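Local coordinates for protein taurine dioxygenase (Burkholderia xenovorans, PDB 5KEU) that probably acts as an iron- and 2-oxoglutarate-dependent dioxygenase of the TfdA family, and here carries a magnesium ion in its metal site, at residues A31-V36 with A48-A53. Numbering follows the deposited sequence.
Sequences AELHGV and AQIRAA
Strand 31-34 comes closest to helix 44-57 where the CA atoms of L33 and I50 lie 8.2 Å apart, within a beta-alpha-beta unit completed by strand 59-62, which lies parallel to and beside the first strand. The unit belongs to the mixed sheet of this member of the TfdA dioxygenase family, away from the metal site, and it illustrates how a crossover helix is seated on its sheet by a few apolar side chains. L33 carries the contact. With CG anti to its carbonyl carbon (chi1 -50°), the side chain reaches the helix with both methyls, forking over two residues one turn apart. CD1 approaches I50 at CG1, 4.0 Å away, the two side chains crossing at a slant, while CD2 comes to 4.1 Å from CB of A53. Although the CB of I50 does not itself point at the strand, CG1 lies anti to the carbonyl carbon, which brings this methylene to L33, while the terminal CD1 passes on in the direction of V36. V22 of strand 21-24 and V60 and F62 of strand 59-62 also pack against L33, and A53 rests on V60 as well, so the helix meets both parallel strands. Within the strand, A31 and L33 direct their CB atoms to the helix, whereas E32 and H34 occupy the other face; V36, in the loop beyond G35, turns its CB to the helix as well. E32 forms a salt bridge with R63 through OE2, and its second oxygen receives H34. NE2 of H34 donates to OE1 of E32 over 2.7 Å at 161°; OE1 lies nearly in the imidazole plane, whereas NE2 meets the carboxylate on its anti side, 32° out of its plane.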
loop_
_atom_site.group_PDB
_atom_site.type_symbol
_atom_site.label_atom_id
_atom_site.label_comp_id
_atom_site.label_asym_id
_atom_site.label_seq_id
_atom_site.Cartn_x
_atom_site.Cartn_y
_atom_site.Cartn_z
ATOM N N ALA B 31 12.395 -2.475 7.533
ATOM C CA ALA B 31 13.288 -1.644 8.327
ATOM C C ALA B 31 14.404 -1.105 7.444
ATOM O O ALA B 31 14.955 -1.815 6.597
ATOM C CB ALA B 31 13.877 -2.418 9.525
ATOM N N GLU B 32 14.724 0.166 7.648
ATOM C CA GLU B 32 15.824 0.804 6.951
ATOM C C GLU B 32 17.072 0.679 7.814
ATOM O O GLU B 32 17.024 0.953 9.021
ATOM C CB GLU B 32 15.480 2.269 6.676
ATOM C CG GLU B 32 16.341 2.929 5.639
ATOM C CD GLU B 32 15.784 4.282 5.230
ATOM O OE1 GLU B 32 16.098 5.274 5.921
ATOM O OE2 GLU B 32 15.017 4.338 4.235
ATOM N N LEU B 33 18.174 0.228 7.216
ATOM C CA LEU B 33 19.435 0.071 7.935
ATOM C C LEU B 33 20.418 1.170 7.535
ATOM O O LEU B 33 20.485 1.569 6.366
ATOM C CB LEU B 33 20.068 -1.304 7.681
ATOM C CG LEU B 33 19.186 -2.545 7.862
ATOM C CD1 LEU B 33 20.009 -3.826 7.784
ATOM C CD2 LEU B 33 18.374 -2.510 9.137
ATOM N N HIS B 34 21.176 1.660 8.510
ATOM C CA HIS B 34 22.180 2.679 8.258
ATOM C C HIS B 34 23.427 2.325 9.050
ATOM O O HIS B 34 23.360 1.605 10.048
ATOM C CB HIS B 34 21.686 4.090 8.624
ATOM C CG HIS B 34 20.561 4.584 7.758
ATOM N ND1 HIS B 34 20.770 5.184 6.532
ATOM C CD2 HIS B 34 19.217 4.572 7.944
ATOM C CE1 HIS B 34 19.606 5.515 6.000
ATOM N NE2 HIS B 34 18.648 5.152 6.836
ATOM N N GLY B 35 24.568 2.799 8.568
ATOM C CA GLY B 35 25.835 2.570 9.230
ATOM C C GLY B 35 26.681 1.453 8.658
ATOM O O GLY B 35 27.586 0.969 9.349
ATOM N N VAL B 36 26.428 1.028 7.429
ATOM C CA VAL B 36 27.204 -0.040 6.814
ATOM C C VAL B 36 27.465 0.329 5.355
ATOM O O VAL B 36 26.624 0.951 4.702
ATOM C CB VAL B 36 26.488 -1.401 6.957
ATOM C CG1 VAL B 36 25.159 -1.415 6.192
ATOM C CG2 VAL B 36 27.384 -2.519 6.501
ATOM N N ALA B 48 25.888 -10.697 10.733
ATOM C CA ALA B 48 24.935 -11.199 11.713
ATOM C C ALA B 48 23.849 -10.173 11.990
ATOM O O ALA B 48 22.671 -10.523 12.103
ATOM C CB ALA B 48 25.657 -11.574 13.002
ATOM N N GLN B 49 24.226 -8.896 12.091
ATOM C CA GLN B 49 23.235 -7.864 12.384
ATOM C C GLN B 49 22.227 -7.745 11.257
ATOM O O GLN B 49 21.022 -7.599 11.501
ATOM C CB GLN B 49 23.917 -6.515 12.614
ATOM C CG GLN B 49 24.648 -6.370 13.935
ATOM C CD GLN B 49 25.328 -5.010 14.059
ATOM O OE1 GLN B 49 24.667 -3.983 14.223
ATOM N NE2 GLN B 49 26.653 -4.997 13.955
ATOM N N ILE B 50 22.705 -7.781 10.010
ATOM C CA ILE B 50 21.794 -7.684 8.877
ATOM C C ILE B 50 20.886 -8.901 8.831
ATOM O O ILE B 50 19.671 -8.784 8.627
ATOM C CB ILE B 50 22.593 -7.508 7.573
ATOM C CG1 ILE B 50 23.241 -6.118 7.544
ATOM C CG2 ILE B 50 21.707 -7.744 6.367
ATOM C CD1 ILE B 50 24.246 -5.948 6.440
ATOM N N ARG B 51 21.458 -10.086 9.053
ATOM C CA ARG B 51 20.662 -11.307 9.074
ATOM C C ARG B 51 19.588 -11.255 10.158
ATOM O O ARG B 51 18.436 -11.632 9.920
ATOM C CB ARG B 51 21.583 -12.515 9.273
ATOM C CG ARG B 51 20.994 -13.738 8.667
ATOM C CD ARG B 51 21.898 -14.972 8.615
ATOM N NE ARG B 51 21.061 -16.017 8.037
ATOM C CZ ARG B 51 21.142 -16.428 6.781
ATOM N NH1 ARG B 51 22.082 -15.932 5.982
ATOM N NH2 ARG B 51 20.301 -17.352 6.337
ATOM N N ALA B 52 19.936 -10.767 11.349
ATOM C CA ALA B 52 18.948 -10.694 12.424
ATOM C C ALA B 52 17.846 -9.692 12.099
ATOM O O ALA B 52 16.666 -9.934 12.394
ATOM C CB ALA B 52 19.635 -10.331 13.737
ATOM N N ALA B 53 18.207 -8.551 11.513
ATOM C CA ALA B 53 17.182 -7.573 11.163
ATOM C C ALA B 53 16.269 -8.121 10.079
ATOM O O ALA B 53 15.059 -7.867 10.081
ATOM C CB ALA B 53 17.834 -6.268 10.705
#